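PDB 6DJ8: beta sliding clamp from Borrelia burgdorferi, which probably forms a ring-shaped, head-to-tail homodimer around DNA that tethers DNA polymerases and other proteins to it and makes them processive. Local coordinates for residues 45-48 and 53-56; 236-241 and 247-252; 302-307 and 349-354. All blocks are in the same frame, centred on the assembly; numbering follows the deposited sequence.

Interaction 1: 45-48 and 53-56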
ATOM      1  N   LEU A  45      15.282  -3.963  20.961  1.00 37.66           N
ATOM      2  CA  LEU A  45      14.514  -4.602  22.016  1.00 42.81           C
ATOM      3  C   LEU A  45      15.448  -5.469  22.853  1.00 42.75           C
ATOM      4  O   LEU A  45      16.564  -5.811  22.437  1.00 40.27           O
ATOM      5  CB  LEU A  45      13.352  -5.416  21.440  1.00 45.20           C
ATOM      6  CG  LEU A  45      13.656  -6.399  20.324  1.00 43.25           C
ATOM      7  CD1 LEU A  45      14.213  -7.648  20.919  1.00 48.87           C
ATOM      8  CD2 LEU A  45      12.415  -6.712  19.504  1.00 40.81           C
ATOM      9  N   LEU A  46      14.997  -5.805  24.052  1.00 39.45           N
ATOM     10  CA  LEU A  46      15.802  -6.562  24.996  1.00 41.83           C
ATOM     11  C   LEU A  46      15.157  -7.928  25.135  1.00 40.08           C
ATOM     12  O   LEU A  46      13.972  -8.023  25.457  1.00 37.32           O
ATOM     13  CB  LEU A  46      15.894  -5.853  26.349  1.00 42.20           C
ATOM     14  CG  LEU A  46      16.538  -6.641  27.491  1.00 44.66           C
ATOM     15  CD1 LEU A  46      18.004  -6.863  27.221  1.00 44.75           C
ATOM     16  CD2 LEU A  46      16.353  -5.925  28.852  1.00 48.33           C
ATOM     17  N   ILE A  47      15.913  -8.984  24.840  1.00 38.68           N
ATOM     18  CA  ILE A  47      15.417 -10.341  25.023  1.00 38.25           C
ATOM     19  C   ILE A  47      16.206 -10.983  26.142  1.00 43.97           C
ATOM     20  O   ILE A  47      17.422 -10.774  26.267  1.00 42.77           O
ATOM     21  CB  ILE A  47      15.483 -11.192  23.739  1.00 45.00           C
ATOM     22  CG1 ILE A  47      16.921 -11.467  23.334  1.00 47.19           C
ATOM     23  CG2 ILE A  47      14.681 -10.552  22.625  1.00 40.78           C
ATOM     24  CD1 ILE A  47      17.145 -12.915  22.982  1.00 57.17           C
ATOM     25  N   GLU A  48      15.506 -11.734  26.982  1.00 40.85           N
ATOM     26  CA  GLU A  48      16.131 -12.383  28.120  1.00 44.56           C
ATOM     27  C   GLU A  48      15.733 -13.845  28.122  1.00 44.21           C
ATOM     28  O   GLU A  48      14.544 -14.167  28.007  1.00 41.72           O
ATOM     29  CB  GLU A  48      15.728 -11.728  29.444  1.00 45.88           C
ATOM     30  CG  GLU A  48      16.018 -12.625  30.629  1.00 51.70           C
ATOM     31  CD  GLU A  48      15.768 -11.958  31.971  1.00 62.63           C
ATOM     32  OE1 GLU A  48      14.926 -11.033  32.042  1.00 58.49           O
ATOM     33  OE2 GLU A  48      16.424 -12.364  32.954  1.00 60.86           O
ATOM     34  N   ASN A  53      11.917 -19.903  29.484  1.00 45.43           N
ATOM     35  CA  ASN A  53      11.132 -18.788  28.986  1.00 46.62           C
ATOM     36  C   ASN A  53      12.023 -17.731  28.355  1.00 45.00           C
ATOM     37  O   ASN A  53      13.128 -17.459  28.833  1.00 38.81           O
ATOM     38  CB  ASN A  53      10.293 -18.160  30.107  1.00 44.74           C
ATOM     39  CG  ASN A  53       9.286 -19.133  30.671  1.00 44.70           C
ATOM     40  OD1 ASN A  53       8.377 -19.575  29.966  1.00 45.24           O
ATOM     41  ND2 ASN A  53       9.436 -19.474  31.934  1.00 55.99           N
ATOM     42  N   LEU A  54      11.516 -17.131  27.292  1.00 43.19           N
ATOM     43  CA  LEU A  54      12.117 -15.962  26.680  1.00 37.86           C
ATOM     44  C   LEU A  54      11.289 -14.734  27.036  1.00 43.42           C
ATOM     45  O   LEU A  54      10.079 -14.707  26.786  1.00 41.10           O
ATOM     46  CB  LEU A  54      12.171 -16.123  25.167  1.00 35.49           C
ATOM     47  CG  LEU A  54      12.932 -15.015  24.444  1.00 41.43           C
ATOM     48  CD1 LEU A  54      14.432 -15.176  24.658  1.00 42.67           C
ATOM     49  CD2 LEU A  54      12.561 -14.972  22.970  1.00 37.26           C
ATOM     50  N   ILE A  55      11.933 -13.711  27.591  1.00 38.22           N
ATOM     51  CA  ILE A  55      11.253 -12.458  27.909  1.00 40.31           C
ATOM     52  C   ILE A  55      11.688 -11.429  26.879  1.00 40.35           C
ATOM     53  O   ILE A  55      12.887 -11.180  26.713  1.00 39.95           O
ATOM     54  CB  ILE A  55      11.584 -11.956  29.322  1.00 44.51           C
ATOM     55  CG1 ILE A  55      11.317 -13.033  30.382  1.00 50.82           C
ATOM     56  CG2 ILE A  55      10.792 -10.712  29.588  1.00 43.93           C
ATOM     57  CD1 ILE A  55       9.973 -13.655  30.302  1.00 51.89           C
ATOM     58  N   ILE A  56      10.728 -10.851  26.171  1.00 34.55           N
ATOM     59  CA  ILE A  56      10.980  -9.808  25.184  1.00 34.65           C
ATOM     60  C   ILE A  56      10.470  -8.495  25.755  1.00 38.56           C
ATOM     61  O   ILE A  56       9.309  -8.405  26.176  1.00 37.63           O
ATOM     62  CB  ILE A  56      10.303 -10.138  23.841  1.00 42.45           C
ATOM     63  CG1 ILE A  56      10.922 -11.401  23.237  1.00 38.93           C
ATOM     64  CG2 ILE A  56      10.417  -8.968  22.859  1.00 36.41           C
ATOM     65  CD1 ILE A  56      10.069 -12.008  22.167  1.00 39.34           C
TER

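Interaction 2: 236-241 and 247-252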
ATOM      1  N   GLY A 236     -10.665 -14.339  26.641  1.00 50.84           N
ATOM      2  CA  GLY A 236     -10.058 -14.335  27.954  1.00 51.47           C
ATOM      3  C   GLY A 236     -10.247 -12.999  28.639  1.00 49.46           C
ATOM      4  O   GLY A 236     -10.921 -12.094  28.138  1.00 48.08           O
ATOM      5  N   MET A 237      -9.583 -12.862  29.782  1.00 48.38           N
ATOM      6  CA  MET A 237      -9.725 -11.699  30.648  1.00 44.80           C
ATOM      7  C   MET A 237      -8.493 -10.811  30.538  1.00 43.69           C
ATOM      8  O   MET A 237      -7.438 -11.237  30.059  1.00 44.58           O
ATOM      9  CB  MET A 237      -9.948 -12.139  32.102  1.00 43.57           C
ATOM     10  CG  MET A 237     -11.082 -13.147  32.241  1.00 46.54           C
ATOM     11  SD  MET A 237     -12.666 -12.501  31.619  1.00 57.99           S
ATOM     12  CE  MET A 237     -12.957 -11.165  32.774  1.00 40.84           C
ATOM     13  N   VAL A 238      -8.662  -9.544  30.912  1.00 36.60           N
ATOM     14  CA  VAL A 238      -7.572  -8.575  30.982  1.00 37.41           C
ATOM     15  C   VAL A 238      -7.682  -7.813  32.299  1.00 42.10           C
ATOM     16  O   VAL A 238      -8.767  -7.331  32.647  1.00 36.11           O
ATOM     17  CB  VAL A 238      -7.572  -7.609  29.775  1.00 39.08           C
ATOM     18  CG1 VAL A 238      -8.966  -7.100  29.480  1.00 39.35           C
ATOM     19  CG2 VAL A 238      -6.611  -6.440  30.027  1.00 40.41           C
ATOM     20  N   LYS A 239      -6.568  -7.710  33.025  1.00 33.95           N
ATOM     21  CA  LYS A 239      -6.502  -6.991  34.293  1.00 43.18           C
ATOM     22  C   LYS A 239      -5.935  -5.612  34.007  1.00 40.86           C
ATOM     23  O   LYS A 239      -4.916  -5.486  33.323  1.00 39.13           O
ATOM     24  CB  LYS A 239      -5.591  -7.699  35.303  1.00 43.91           C
ATOM     25  CG  LYS A 239      -5.997  -9.106  35.684  1.00 45.84           C
ATOM     26  CD  LYS A 239      -5.053  -9.681  36.739  1.00 51.54           C
ATOM     27  CE  LYS A 239      -5.330 -11.160  36.991  1.00 56.83           C
ATOM     28  NZ  LYS A 239      -6.493 -11.444  37.847  1.00 70.46           N
ATOM     29  N   ILE A 240      -6.611  -4.586  34.495  1.00 37.22           N
ATOM     30  CA  ILE A 240      -6.172  -3.206  34.362  1.00 39.60           C
ATOM     31  C   ILE A 240      -5.954  -2.657  35.759  1.00 46.68           C
ATOM     32  O   ILE A 240      -6.787  -2.875  36.642  1.00 41.38           O
ATOM     33  CB  ILE A 240      -7.210  -2.375  33.574  1.00 42.71           C
ATOM     34  CG1 ILE A 240      -7.217  -2.816  32.108  1.00 41.37           C
ATOM     35  CG2 ILE A 240      -6.969  -0.884  33.739  1.00 46.41           C
ATOM     36  CD1 ILE A 240      -8.487  -2.410  31.358  1.00 50.37           C
ATOM     37  N   LYS A 241      -4.849  -1.943  35.959  1.00 40.76           N
ATOM     38  CA  LYS A 241      -4.504  -1.398  37.267  1.00 42.19           C
ATOM     39  C   LYS A 241      -4.033   0.038  37.118  1.00 45.13           C
ATOM     40  O   LYS A 241      -3.457   0.409  36.094  1.00 42.15           O
ATOM     41  CB  LYS A 241      -3.414  -2.226  37.960  1.00 49.24           C
ATOM     42  CG  LYS A 241      -3.812  -3.663  38.273  1.00 55.74           C
ATOM     43  CD  LYS A 241      -2.633  -4.434  38.868  1.00 63.12           C
ATOM     44  CE  LYS A 241      -2.926  -5.921  39.002  1.00 59.84           C
ATOM     45  NZ  LYS A 241      -4.233  -6.163  39.660  1.00 64.40           N
ATOM     46  N   PHE A 247      -0.202   3.503  34.729  1.00 39.59           N
ATOM     47  CA  PHE A 247      -1.284   2.675  34.232  1.00 36.90           C
ATOM     48  C   PHE A 247      -0.685   1.334  33.829  1.00 39.96           C
ATOM     49  O   PHE A 247       0.405   1.286  33.249  1.00 45.03           O
ATOM     50  CB  PHE A 247      -1.945   3.377  33.037  1.00 41.53           C
ATOM     51  CG  PHE A 247      -2.926   2.538  32.281  1.00 36.28           C
ATOM     52  CD1 PHE A 247      -4.222   2.368  32.759  1.00 37.50           C
ATOM     53  CD2 PHE A 247      -2.575   1.963  31.072  1.00 42.65           C
ATOM     54  CE1 PHE A 247      -5.145   1.625  32.064  1.00 40.65           C
ATOM     55  CE2 PHE A 247      -3.496   1.219  30.359  1.00 41.03           C
ATOM     56  CZ  PHE A 247      -4.791   1.045  30.855  1.00 39.02           C
ATOM     57  N   TYR A 248      -1.376   0.247  34.152  1.00 35.61           N
ATOM     58  CA  TYR A 248      -0.804  -1.082  34.000  1.00 44.66           C
ATOM     59  C   TYR A 248      -1.868  -2.015  33.455  1.00 42.40           C
ATOM     60  O   TYR A 248      -3.026  -1.946  33.864  1.00 35.98           O
ATOM     61  CB  TYR A 248      -0.257  -1.610  35.342  1.00 48.84           C
ATOM     62  CG  TYR A 248       0.202  -3.061  35.343  1.00 58.40           C
ATOM     63  CD1 TYR A 248       1.471  -3.416  34.881  1.00 58.71           C
ATOM     64  CD2 TYR A 248      -0.618  -4.074  35.844  1.00 60.97           C
ATOM     65  CE1 TYR A 248       1.899  -4.737  34.897  1.00 58.44           C
ATOM     66  CE2 TYR A 248      -0.194  -5.399  35.865  1.00 54.04           C
ATOM     67  CZ  TYR A 248       1.064  -5.721  35.393  1.00 57.21           C
ATOM     68  OH  TYR A 248       1.493  -7.027  35.406  1.00 56.70           O
ATOM     69  N   VAL A 249      -1.478  -2.872  32.517  1.00 33.47           N
ATOM     70  CA  VAL A 249      -2.398  -3.804  31.872  1.00 34.11           C
ATOM     71  C   VAL A 249      -1.704  -5.147  31.753  1.00 42.12           C
ATOM     72  O   VAL A 249      -0.517  -5.217  31.413  1.00 41.61           O
ATOM     73  CB  VAL A 249      -2.842  -3.314  30.485  1.00 39.36           C
ATOM     74  CG1 VAL A 249      -3.663  -4.373  29.787  1.00 36.15           C
ATOM     75  CG2 VAL A 249      -3.643  -2.076  30.625  1.00 40.89           C
ATOM     76  N   GLU A 250      -2.450  -6.216  32.013  1.00 36.01           N
ATOM     77  CA  GLU A 250      -1.865  -7.546  32.005  1.00 40.39           C
ATOM     78  C   GLU A 250      -2.916  -8.511  31.485  1.00 40.74           C
ATOM     79  O   GLU A 250      -4.076  -8.443  31.904  1.00 37.82           O
ATOM     80  CB  GLU A 250      -1.401  -7.918  33.424  1.00 44.25           C
ATOM     81  CG  GLU A 250      -1.051  -9.363  33.614  1.00 52.14           C
ATOM     82  CD  GLU A 250      -0.879  -9.717  35.085  1.00 57.75           C
ATOM     83  OE1 GLU A 250      -1.368 -10.788  35.498  1.00 64.47           O
ATOM     84  OE2 GLU A 250      -0.273  -8.914  35.825  1.00 57.15           O
ATOM     85  N   PHE A 251      -2.518  -9.376  30.557  1.00 38.28           N
ATOM     86  CA  PHE A 251      -3.405 -10.326  29.901  1.00 38.97           C
ATOM     87  C   PHE A 251      -2.555 -11.270  29.073  1.00 42.16           C
ATOM     88  O   PHE A 251      -1.547 -10.854  28.498  1.00 41.67           O
ATOM     89  CB  PHE A 251      -4.426  -9.632  28.989  1.00 39.45           C
ATOM     90  CG  PHE A 251      -3.812  -8.849  27.857  1.00 38.37           C
ATOM     91  CD1 PHE A 251      -3.386  -7.549  28.047  1.00 37.22           C
ATOM     92  CD2 PHE A 251      -3.688  -9.410  26.593  1.00 44.04           C
ATOM     93  CE1 PHE A 251      -2.824  -6.823  27.010  1.00 38.56           C
ATOM     94  CE2 PHE A 251      -3.133  -8.686  25.541  1.00 39.27           C
ATOM     95  CZ  PHE A 251      -2.708  -7.386  25.752  1.00 37.29           C
ATOM     96  N   ASP A 252      -3.003 -12.525  28.989  1.00 44.29           N
ATOM     97  CA  ASP A 252      -2.289 -13.592  28.296  1.00 44.70           C
ATOM     98  C   ASP A 252      -0.815 -13.585  28.678  1.00 43.71           C
ATOM     99  O   ASP A 252      -0.491 -13.613  29.867  1.00 40.86           O
ATOM    100  CB  ASP A 252      -2.490 -13.468  26.796  1.00 45.87           C
ATOM    101  CG  ASP A 252      -3.944 -13.713  26.393  1.00 57.04           C
ATOM    102  OD1 ASP A 252      -4.569 -14.647  26.939  1.00 62.52           O
ATOM    103  OD2 ASP A 252      -4.468 -12.969  25.546  1.00 54.35           O
TER
HETATM  104  O   HOH W   1      -5.530 -13.176  30.279  1.00 50.33           O

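Interaction 3: 302-307 and 349-354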
ATOM      1  N   ARG A 302     -12.591  19.618   4.711  1.00 40.85           N
ATOM      2  CA  ARG A 302     -13.477  18.529   5.116  1.00 39.99           C
ATOM      3  C   ARG A 302     -14.925  18.994   5.286  1.00 39.52           C
ATOM      4  O   ARG A 302     -15.759  18.219   5.776  1.00 37.94           O
ATOM      5  CB  ARG A 302     -13.003  17.817   6.402  1.00 35.28           C
ATOM      6  CG  ARG A 302     -11.494  17.509   6.445  1.00 38.15           C
ATOM      7  CD  ARG A 302     -10.980  16.884   5.138  1.00 36.67           C
ATOM      8  NE  ARG A 302     -11.453  15.522   4.898  1.00 37.95           N
ATOM      9  CZ  ARG A 302     -11.859  15.061   3.712  1.00 41.67           C
ATOM     10  NH1 ARG A 302     -12.259  13.795   3.588  1.00 40.57           N
ATOM     11  NH2 ARG A 302     -11.888  15.864   2.650  1.00 38.54           N
ATOM     12  N   LYS A 303     -15.268  20.203   4.826  1.00 37.29           N
ATOM     13  CA  LYS A 303     -16.585  20.780   5.114  1.00 42.24           C
ATOM     14  C   LYS A 303     -17.642  20.073   4.279  1.00 39.28           C
ATOM     15  O   LYS A 303     -17.693  20.233   3.054  1.00 38.57           O
ATOM     16  CB  LYS A 303     -16.612  22.280   4.826  1.00 41.77           C
ATOM     17  CG  LYS A 303     -17.975  22.936   5.155  1.00 49.54           C
ATOM     18  CD  LYS A 303     -17.940  24.463   5.052  1.00 51.32           C
ATOM     19  CE  LYS A 303     -19.355  25.031   5.027  1.00 65.79           C
ATOM     20  NZ  LYS A 303     -19.445  26.499   4.735  1.00 70.88           N
ATOM     21  N   LEU A 304     -18.474  19.284   4.940  1.00 34.23           N
ATOM     22  CA  LEU A 304     -19.618  18.630   4.328  1.00 33.17           C
ATOM     23  C   LEU A 304     -20.886  19.348   4.782  1.00 39.48           C
ATOM     24  O   LEU A 304     -21.053  19.586   5.976  1.00 37.34           O
ATOM     25  CB  LEU A 304     -19.660  17.165   4.748  1.00 32.09           C
ATOM     26  CG  LEU A 304     -20.915  16.382   4.399  1.00 39.78           C
ATOM     27  CD1 LEU A 304     -20.976  16.209   2.877  1.00 37.31           C
ATOM     28  CD2 LEU A 304     -20.875  15.039   5.119  1.00 33.46           C
ATOM     29  N   VAL A 305     -21.767  19.716   3.848  1.00 41.40           N
ATOM     30  CA  VAL A 305     -23.011  20.404   4.206  1.00 38.56           C
ATOM     31  C   VAL A 305     -24.152  19.394   4.217  1.00 40.05           C
ATOM     32  O   VAL A 305     -24.449  18.764   3.189  1.00 38.27           O
ATOM     33  CB  VAL A 305     -23.325  21.571   3.261  1.00 42.42           C
ATOM     34  CG1 VAL A 305     -24.714  22.169   3.611  1.00 45.67           C
ATOM     35  CG2 VAL A 305     -22.248  22.630   3.357  1.00 43.16           C
ATOM     36  N   LEU A 306     -24.800  19.258   5.377  1.00 38.56           N
ATOM     37  CA  LEU A 306     -25.908  18.336   5.582  1.00 45.51           C
ATOM     38  C   LEU A 306     -27.209  19.114   5.647  1.00 41.04           C
ATOM     39  O   LEU A 306     -27.285  20.138   6.330  1.00 43.92           O
ATOM     40  CB  LEU A 306     -25.767  17.552   6.894  1.00 37.90           C
ATOM     41  CG  LEU A 306     -24.530  16.696   7.103  1.00 43.55           C
ATOM     42  CD1 LEU A 306     -24.561  16.038   8.472  1.00 44.65           C
ATOM     43  CD2 LEU A 306     -24.473  15.667   5.991  1.00 47.40           C
ATOM     44  N   THR A 307     -28.241  18.618   4.969  1.00 42.15           N
ATOM     45  CA  THR A 307     -29.573  19.195   5.101  1.00 45.71           C
ATOM     46  C   THR A 307     -30.546  18.111   5.534  1.00 43.55           C
ATOM     47  O   THR A 307     -30.779  17.146   4.789  1.00 40.46           O
ATOM     48  CB  THR A 307     -30.043  19.851   3.805  1.00 45.76           C
ATOM     49  OG1 THR A 307     -29.096  20.846   3.431  1.00 40.92           O
ATOM     50  CG2 THR A 307     -31.417  20.540   4.029  1.00 49.76           C
ATOM     51  N   SER A 349     -14.459  13.913   7.741  1.00 28.99           N
ATOM     52  CA  SER A 349     -13.577  12.883   8.287  1.00 33.81           C
ATOM     53  C   SER A 349     -14.047  12.457   9.679  1.00 32.92           C
ATOM     54  O   SER A 349     -14.093  11.261   9.989  1.00 30.43           O
ATOM     55  CB  SER A 349     -12.132  13.382   8.325  1.00 35.60           C
ATOM     56  OG  SER A 349     -11.619  13.544   7.014  1.00 44.77           O
ATOM     57  N   TYR A 350     -14.442  13.423  10.512  1.00 30.38           N
ATOM     58  CA  TYR A 350     -14.990  13.086  11.832  1.00 32.22           C
ATOM     59  C   TYR A 350     -16.226  12.215  11.697  1.00 31.11           C
ATOM     60  O   TYR A 350     -16.377  11.207  12.397  1.00 35.74           O
ATOM     61  CB  TYR A 350     -15.332  14.359  12.597  1.00 30.26           C
ATOM     62  CG  TYR A 350     -14.163  15.234  13.000  1.00 37.06           C
ATOM     63  CD1 TYR A 350     -12.857  14.752  12.981  1.00 35.80           C
ATOM     64  CD2 TYR A 350     -14.378  16.550  13.425  1.00 38.34           C
ATOM     65  CE1 TYR A 350     -11.794  15.561  13.350  1.00 36.58           C
ATOM     66  CE2 TYR A 350     -13.331  17.363  13.801  1.00 40.60           C
ATOM     67  CZ  TYR A 350     -12.037  16.857  13.765  1.00 43.55           C
ATOM     68  OH  TYR A 350     -10.987  17.659  14.139  1.00 47.18           O
ATOM     69  N   PHE A 351     -17.132  12.606  10.800  1.00 33.08           N
ATOM     70  CA  PHE A 351     -18.378  11.875  10.596  1.00 33.34           C
ATOM     71  C   PHE A 351     -18.083  10.438  10.191  1.00 34.78           C
ATOM     72  O   PHE A 351     -18.563   9.483  10.814  1.00 35.86           O
ATOM     73  CB  PHE A 351     -19.202  12.604   9.516  1.00 37.79           C
ATOM     74  CG  PHE A 351     -20.682  12.286   9.502  1.00 41.28           C
ATOM     75  CD1 PHE A 351     -21.290  11.572  10.529  1.00 43.19           C
ATOM     76  CD2 PHE A 351     -21.470  12.725   8.444  1.00 42.94           C
ATOM     77  CE1 PHE A 351     -22.663  11.298  10.494  1.00 48.01           C
ATOM     78  CE2 PHE A 351     -22.859  12.469   8.406  1.00 40.79           C
ATOM     79  CZ  PHE A 351     -23.450  11.747   9.419  1.00 37.92           C
ATOM     80  N   VAL A 352     -17.245  10.273   9.164  1.00 31.19           N
ATOM     81  CA  VAL A 352     -16.913   8.943   8.652  1.00 34.91           C
ATOM     82  C   VAL A 352     -16.185   8.131   9.714  1.00 35.54           C
ATOM     83  O   VAL A 352     -16.489   6.951   9.927  1.00 33.30           O
ATOM     84  CB  VAL A 352     -16.061   9.055   7.368  1.00 36.14           C
ATOM     85  CG1 VAL A 352     -15.478   7.698   6.985  1.00 36.75           C
ATOM     86  CG2 VAL A 352     -16.885   9.651   6.208  1.00 35.54           C
ATOM     87  N   GLU A 353     -15.186   8.737  10.374  1.00 29.28           N
ATOM     88  CA  GLU A 353     -14.468   8.006  11.413  1.00 37.51           C
ATOM     89  C   GLU A 353     -15.419   7.522  12.490  1.00 36.10           C
ATOM     90  O   GLU A 353     -15.303   6.393  12.972  1.00 36.73           O
ATOM     91  CB  GLU A 353     -13.391   8.875  12.054  1.00 37.99           C
ATOM     92  CG  GLU A 353     -12.006   8.452  11.784  1.00 45.59           C
ATOM     93  CD  GLU A 353     -11.037   9.015  12.810  1.00 50.93           C
ATOM     94  OE1 GLU A 353     -10.132   8.248  13.246  1.00 44.44           O
ATOM     95  OE2 GLU A 353     -11.197  10.212  13.175  1.00 37.88           O
ATOM     96  N   ALA A 354     -16.351   8.383  12.906  1.00 31.87           N
ATOM     97  CA  ALA A 354     -17.242   7.999  13.992  1.00 36.21           C
ATOM     98  C   ALA A 354     -18.162   6.867  13.552  1.00 38.37           C
ATOM     99  O   ALA A 354     -18.251   5.829  14.215  1.00 37.54           O
ATOM    100  CB  ALA A 354     -18.037   9.218  14.474  1.00 28.11           C
TER

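Interaction 1: 45-48 and 53-56
The carbonyl oxygen of Glu-48 is gripped twice by the opposing strand. Ile-55 N donates to Glu-48 O over 2.7 Å in an almost straight bond (171° at the hydrogen), lying in the carbonyl plane, while Leu-54 CA adds a C-H...O contact to the same oxygen at 3.3 Å. Leu-54 CD1 also rests against Glu-48 O, at 3.5 Å. The reciprocal bond, Glu-48 N to Ile-55 O, is equally short at 2.7 Å but more bent, and Ile-47 CA meets Ile-55 O at 3.2 Å. Each carbonyl of this hydrogen-bonded pair therefore has one N-H and one CA-H partner.

On the face that carries Ile-47 and Ile-56 the side chains that meet are all apolar. The two branches of Ile-47 are divided between two partners: CG2 packs on Ile-56 CG1 at 3.9 Å, and the CD1 tip reaches Leu-54 CD1, also at 3.9 Å. Chi1 of 67° sets CG1 between the backbone N and the carbonyl carbon and turns that arm toward Leu-54. Helix 19-29 covers this face, with Ile-22 on Leu-54, Ile-26 on Leu-45 and Ala-29 on Ile-56. On the other face Glu-48 and Ile-55 meet through their CB atoms, 4.2 Å apart; the extended glutamate chain then carries its carboxylate to long, weak ion pairs with Lys-78 and Lys-50.

Flanked by strands 77-82 and 64-70, the pair forms a tight antiparallel beta hairpin in the N-terminal domain of the bacterial DNA polymerase III beta subunit, in which helices pack on one face of the sheet.

Interaction 2: 236-241 and 247-252
Ile-240 CG2 presses on Phe-247 CE1 at 3.5 Å, an oblique approach to the ring, while the other branch of Ile-240, CG1, runs beside Val-249 CG2. Val-238 CG2 meets Val-249 CG1 at 3.6 Å, and the CB of Val-238 lies against the CB of Phe-251. Chi1 of 170°, which places CG opposite the backbone N, brings the Phe-247 ring within reach of Ile-240.

The face of Lys-239, Lys-241, Tyr-248 and Glu-250 is mixed in character. The aliphatic part of Lys-241 lies alongside the Tyr-248 ring and points the same way, Lys-241 CD to Tyr-248 CD2 being 3.7 Å. Tyr-248 OH donates to Glu-250 OE2 at 2.6 Å, approaching the anti side of the carboxylate, which ties the tyrosine and glutamate ends together along one strand. Lys-239 runs beside Glu-250, but its amine is salt-bridged to Glu-154 of the adjoining strand 151-156.

Four backbone bonds set this register, Lys-239 with Glu-250 and Lys-241 with Tyr-248 each being joined in both directions. Where the strands part, a water bridges them, donating to Met-237 O at 2.7 Å and accepting from Asp-252 N at 2.9 Å; Gln-157 also reaches Met-237 O and Asp-252 OD2. Farther out, Phe-160 of helix 157-167 and Leu-228 of helix 223-231 cover the apolar face.

This is an antiparallel beta hairpin with one face against two helices, in the central domain of the bacterial DNA polymerase III beta subunit.

Interaction 3: 302-307 and 349-354
Phe-351 reaches from helix 349-354 to Leu-304 and Leu-306, and this buried patch contrasts with the more open, polar end of the contact at Arg-302 and Ser-349. In the packed part, Leu-304 CD2 sits at the edge of the phenylalanine ring, 4.1 Å from CD2 of Phe-351. Leu-306 CD1 approaches the next ring carbon, Phe-351 CE2, obliquely at 4.0 Å. Neighbouring ring atoms CD2 and CE2 thus each meet one leucine, the two standing two residues apart on the strand. Phe-351 has CG anti to its backbone N (chi1 -160°), which sends the ring from the helix toward the strand.

At the other end the backbones come nearest, Arg-302 CA and Ser-349 CA being 6.5 Å apart, yet both residues are partly exposed. A side-chain bond joins them: Arg-302 NE donates to Ser-349 OG over 2.9 Å, nearly straight at 173°. The hydroxyl oxygen lies at the guanidinium edge, only 2° out of its plane. Bends at chi2 and chi3 fold the arginine chain so that NE faces the serine. The rest of the guanidinium is held from outside the contact, NH1 by Asn-295 OD1 and NH2 by the carbonyl oxygen of Asp-299, and these three directions together should fix its rotation.

Strand 342-347 runs antiparallel beside strand 303-308 and leads straight into helix 348-355, while helix 284-294 supplies Leu-287 and Leu-291 against Phe-351 and Leu-291 and Val-294 against Leu-304. The contact joins helix 348-355 to strand 303-308, with helix 284-294 packed against both, and Lys-303 and Val-305 are directed instead toward the C-terminal tail at Met-390 and Leu-392.

In the fold
Interactions 1 and 2 are hairpins of one continuous antiparallel sheet shared by the N-terminal and central domains. Strands 64-70 and 254-259 lie between them and pair with each other across the domain junction. Their centres are 20 Å apart and their nearest atoms about 10 Å, so they do not touch, though both belong to that sheet. Interaction 3 belongs to the C-terminal domain and a different sheet, on the far side of the chain's centre; its centre is 45 Å from that of interaction 1 and 35 Å from that of interaction 2. Each contact thus represents one domain of the three-domain chain, and none touches the partner subunit of the ring.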